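Local coordinates for D-3-phosphoglycerate dehydrogenase-related protein (Vibrio cholerae, PDB 4S1V), which probably catalyses the NAD-dependent interconversion of D-2-hydroxy acids and 2-oxo acids, in the manner of a D-3-phosphoglycerate dehydrogenase, at residues N295-E298 with I299-Q302; E108-W111 with S112-A116. All coordinates share one frame; numbering follows the deposited sequence.

Contact 1 of 2, residues N295-E298 with I299-Q302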
loop_
_atom_site.group_PDB
_atom_site.type_symbol
_atom_site.label_atom_id
_atom_site.label_comp_id
_atom_site.label_asym_id
_atom_site.label_seq_id
_atom_site.Cartn_x
_atom_site.Cartn_y
_atom_site.Cartn_z
ATOM N N ASN C 295 1.021 -24.146 26.641
ATOM C CA ASN C 295 1.655 -25.375 27.137
ATOM C C ASN C 295 3.135 -25.206 27.469
ATOM O O ASN C 295 3.590 -25.630 28.529
ATOM C CB ASN C 295 1.480 -26.529 26.135
ATOM C CG ASN C 295 0.026 -26.791 25.793
ATOM O OD1 ASN C 295 -0.817 -26.953 26.678
ATOM N ND2 ASN C 295 -0.277 -26.828 24.499
ATOM N N SER C 296 3.876 -24.589 26.552
ATOM C CA SER C 296 5.285 -24.240 26.777
ATOM C C SER C 296 5.519 -23.434 28.078
ATOM O O SER C 296 6.389 -23.784 28.883
ATOM C CB SER C 296 5.830 -23.487 25.563
ATOM O OG SER C 296 7.207 -23.206 25.717
ATOM N N TYR C 297 4.737 -22.375 28.275
ATOM C CA TYR C 297 4.782 -21.582 29.515
ATOM C C TYR C 297 4.405 -22.382 30.767
ATOM O O TYR C 297 4.989 -22.165 31.834
ATOM C CB TYR C 297 3.889 -20.341 29.414
ATOM C CG TYR C 297 4.597 -19.051 29.006
ATOM C CD1 TYR C 297 5.609 -19.050 28.034
ATOM C CD2 TYR C 297 4.224 -17.822 29.571
ATOM C CE1 TYR C 297 6.247 -17.866 27.660
ATOM C CE2 TYR C 297 4.843 -16.637 29.196
ATOM C CZ TYR C 297 5.853 -16.658 28.239
ATOM O OH TYR C 297 6.478 -15.480 27.866
ATOM N N GLU C 298 3.440 -23.296 30.654
ATOM C CA GLU C 298 3.088 -24.120 31.815
ATOM C C GLU C 298 4.285 -24.984 32.228
ATOM O O GLU C 298 4.590 -25.095 33.423
ATOM C CB GLU C 298 1.835 -24.976 31.587
ATOM C CG GLU C 298 0.512 -24.219 31.531
ATOM C CD GLU C 298 0.022 -23.668 32.869
ATOM O OE1 GLU C 298 0.717 -23.782 33.900
ATOM O OE2 GLU C 298 -1.091 -23.103 32.883
ATOM N N ILE C 299 4.969 -25.561 31.235
ATOM C CA ILE C 299 6.160 -26.382 31.467
ATOM C C ILE C 299 7.282 -25.548 32.094
ATOM O O ILE C 299 7.841 -25.924 33.130
ATOM C CB ILE C 299 6.626 -27.066 30.155
ATOM C CG1 ILE C 299 5.635 -28.170 29.747
ATOM C CG2 ILE C 299 8.039 -27.619 30.284
ATOM C CD1 ILE C 299 5.552 -28.398 28.252
ATOM N N TYR C 300 7.598 -24.412 31.472
ATOM C CA TYR C 300 8.658 -23.529 31.961
ATOM C C TYR C 300 8.480 -23.148 33.420
ATOM O O TYR C 300 9.405 -23.254 34.225
ATOM C CB TYR C 300 8.731 -22.241 31.139
ATOM C CG TYR C 300 9.461 -22.374 29.835
ATOM C CD1 TYR C 300 10.659 -23.089 29.744
ATOM C CD2 TYR C 300 8.975 -21.761 28.696
ATOM C CE1 TYR C 300 11.332 -23.201 28.538
ATOM C CE2 TYR C 300 9.643 -21.863 27.487
ATOM C CZ TYR C 300 10.813 -22.582 27.410
ATOM O OH TYR C 300 11.457 -22.662 26.202
ATOM N N PHE C 301 7.280 -22.693 33.742
ATOM C CA PHE C 301 7.036 -22.140 35.048
ATOM C C PHE C 301 6.753 -23.208 36.106
ATOM O O PHE C 301 7.117 -23.018 37.259
ATOM C CB PHE C 301 5.992 -21.020 34.965
ATOM C CG PHE C 301 6.485 -19.820 34.193
ATOM C CD1 PHE C 301 7.301 -18.865 34.806
ATOM C CD2 PHE C 301 6.190 -19.671 32.843
ATOM C CE1 PHE C 301 7.777 -17.771 34.098
ATOM C CE2 PHE C 301 6.664 -18.575 32.125
ATOM C CZ PHE C 301 7.463 -17.627 32.755
ATOM N N GLN C 302 6.172 -24.347 35.722
ATOM C CA GLN C 302 5.999 -25.432 36.695
ATOM C C GLN C 302 7.354 -25.875 37.231
ATOM O O GLN C 302 7.510 -26.070 38.431
ATOM C CB GLN C 302 5.179 -26.612 36.141
ATOM C CG GLN C 302 5.883 -27.488 35.107
ATOM C CD GLN C 302 4.936 -28.436 34.378
ATOM O OE1 GLN C 302 3.748 -28.140 34.192
ATOM N NE2 GLN C 302 5.470 -29.581 33.944
HETATM O O HOH W 1 9.279 -23.988 24.514
HETATM O O HOH W 2 1.692 -26.192 35.108
#
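Tyr300 N bonds to Ser296 O, 2.9 Å long and nearly straight at 170°, one of the i to i+4 bonds that close the backbone of a regular alpha-helix here. Tyr297 and Phe301 stand one turn apart, their rings side by side in an edge-to-face pair, planes at 64° and centroids 5.2 Å apart. Phe301 supplies the edge: its CE2 lies over one face of Tyr297, off centre, 3.6 Å from Tyr297 CD2. With CG anti to its own carbonyl carbon (chi1 -66°), the phenyl group leans back along the helix, and Phe301 CD2 makes a tight approach of 2.9 Å to Tyr297 O. This is the C-terminal helix, which returns to the N-terminal domain; an apolar phenyl suits the place, since Phe301 also packs on Val14, Leu17 and Ile54. A weak hydrogen bond links Tyr297 OH with Arg57 NH2. On a neighbouring side, small Ser296 leaves room for the Tyr300 ring, whose CE2 lies 3.3 Å from Ser296 OG; that OG bonds to Tyr291 O, and a water joins it to Tyr300 OH. A second water donates to Glu298 OE1 and Gln302 OE1, while the Glu298 carboxylate also accepts from Asn18 N and Ala19 N and pairs with Lys294.

Contact 2 of 2, residues E108-W111 with S112-A116; sequences ELCW and SLILA
Trp111 spreads its indole across two neighbours in the next turn, Ile114 and Leu115, in the buried helix 104-119, which packs on the parallel sheet of the Rossmann-type NAD-binding domain. Each ring of the bicyclic indole receives one methyl: Ile114 CD1 rests 3.7 Å from Trp111 CE3 on the benzene side, and Leu115 CD1 comes up to the pyrrole side. The tryptophan reaches them because CG stands roughly anti to the backbone N (chi1 -152°), which tips the indole forward along the helix; Phe165 and Phe169 meet the same ring from outside this helix. Ile114 CD1 is a shared bump, for it also settles 3.8 Å from Cys110 SG, in the corner between sulfur and indole. The small, weakly polar Cys110 suits this spot, wedged against Ile162, Val235 and Thr237. Round the helix, Leu109 and Leu113 cross obliquely, Leu109 CD1 resting 3.8 Å from Leu113 CG, and Leu113 also packs on Leu284 and on Leu121 of the second subunit. Glu108 turns to that subunit too, its two carboxylate oxygens accepting from the backbone N of Leu145 and Ser146 there. Leu115 CD1 is 3.5 Å from Trp111 CD1 and 3.7 Å from Trp111 NE1.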
loop_
_atom_site.group_PDB
_atom_site.type_symbol
_atom_site.label_atom_id
_atom_site.label_comp_id
_atom_site.label_asym_id
_atom_site.label_seq_id
_atom_site.Cartn_x
_atom_site.Cartn_y
_atom_site.Cartn_z
ATOM N N GLU C 108 6.558 -25.753 15.890
ATOM C CA GLU C 108 5.274 -25.333 15.311
ATOM C C GLU C 108 5.281 -23.855 14.882
ATOM O O GLU C 108 4.747 -23.515 13.821
ATOM C CB GLU C 108 4.103 -25.611 16.279
ATOM C CG GLU C 108 3.818 -27.090 16.537
ATOM C CD GLU C 108 2.451 -27.361 17.172
ATOM O OE1 GLU C 108 1.589 -26.445 17.190
ATOM O OE2 GLU C 108 2.229 -28.508 17.647
ATOM N N LEU C 109 5.894 -22.990 15.694
ATOM C CA LEU C 109 5.994 -21.562 15.372
ATOM C C LEU C 109 6.871 -21.311 14.141
ATOM O O LEU C 109 6.502 -20.526 13.264
ATOM C CB LEU C 109 6.489 -20.755 16.587
ATOM C CG LEU C 109 6.564 -19.215 16.565
ATOM C CD1 LEU C 109 7.804 -18.721 15.820
ATOM C CD2 LEU C 109 5.297 -18.565 16.016
ATOM N N CYS C 110 8.019 -21.985 14.078
ATOM C CA CYS C 110 8.900 -21.907 12.920
ATOM C C CYS C 110 8.112 -22.252 11.661
ATOM O O CYS C 110 8.215 -21.559 10.653
ATOM C CB CYS C 110 10.093 -22.848 13.074
ATOM S SG CYS C 110 11.252 -22.783 11.686
ATOM N N TRP C 111 7.301 -23.308 11.735
ATOM C CA TRP C 111 6.510 -23.713 10.588
ATOM C C TRP C 111 5.478 -22.692 10.208
ATOM O O TRP C 111 5.240 -22.437 9.021
ATOM C CB TRP C 111 5.856 -25.073 10.815
ATOM C CG TRP C 111 5.646 -25.759 9.496
ATOM C CD1 TRP C 111 4.440 -26.050 8.863
ATOM C CD2 TRP C 111 6.689 -26.192 8.557
ATOM N NE1 TRP C 111 4.659 -26.646 7.644
ATOM C CE2 TRP C 111 5.990 -26.762 7.402
ATOM C CE3 TRP C 111 8.084 -26.187 8.570
ATOM C CZ2 TRP C 111 6.675 -27.290 6.320
ATOM C CZ3 TRP C 111 8.763 -26.723 7.470
ATOM C CH2 TRP C 111 8.072 -27.263 6.375
ATOM N N SER C 112 4.855 -22.097 11.220
ATOM C CA SER C 112 3.873 -21.040 11.017
ATOM C C SER C 112 4.485 -19.832 10.296
ATOM O O SER C 112 3.832 -19.207 9.455
ATOM C CB SER C 112 3.283 -20.610 12.361
ATOM O OG SER C 112 2.312 -19.597 12.183
ATOM N N LEU C 113 5.735 -19.516 10.631
ATOM C CA LEU C 113 6.466 -18.429 9.986
ATOM C C LEU C 113 6.730 -18.780 8.533
ATOM O O LEU C 113 6.549 -17.954 7.637
ATOM C CB LEU C 113 7.802 -18.151 10.698
ATOM C CG LEU C 113 7.870 -17.668 12.153
ATOM C CD1 LEU C 113 9.146 -16.866 12.375
ATOM C CD2 LEU C 113 6.665 -16.825 12.543
ATOM N N ILE C 114 7.153 -20.018 8.310
ATOM C CA ILE C 114 7.480 -20.490 6.965
ATOM C C ILE C 114 6.257 -20.410 6.048
ATOM O O ILE C 114 6.347 -19.908 4.925
ATOM C CB ILE C 114 8.092 -21.913 7.015
ATOM C CG1 ILE C 114 9.521 -21.837 7.565
ATOM C CG2 ILE C 114 8.079 -22.571 5.643
ATOM C CD1 ILE C 114 10.074 -23.149 8.096
ATOM N N LEU C 115 5.117 -20.870 6.551
ATOM C CA LEU C 115 3.870 -20.859 5.788
ATOM C C LEU C 115 3.311 -19.457 5.586
ATOM O O LEU C 115 2.843 -19.141 4.496
ATOM C CB LEU C 115 2.827 -21.764 6.440
ATOM C CG LEU C 115 2.947 -23.272 6.236
ATOM C CD1 LEU C 115 2.095 -23.988 7.278
ATOM C CD2 LEU C 115 2.534 -23.697 4.828
ATOM N N ALA C 116 3.375 -18.619 6.625
ATOM C CA ALA C 116 2.929 -17.220 6.532
ATOM C C ALA C 116 3.757 -16.421 5.518
ATOM O O ALA C 116 3.212 -15.679 4.697
ATOM C CB ALA C 116 2.981 -16.543 7.894
#

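In the fold
Contact 2 comes first along the chain, on helix 104-119, and contact 1 follows near the C-terminus, at the start of helix 294-312. Along the chain, the strands of the seven-stranded parallel sheet of the NAD-binding domain come between them, and the last of these, 283-285, packs on contact 2. The later helix then carries the chain back to the domain built on strand 3-6 and its parallel partners, so both contacts sit on helices near the passages between the two domains. The centres of contact 1 and contact 2 are about 21 Å apart, and the nearest atoms of contact 1 and contact 2 are about 7 Å apart, without touching. Both meet the second subunit, where Thr144 lies against Asn295 and Glu108 alike, tying the interdomain region to the subunit interface.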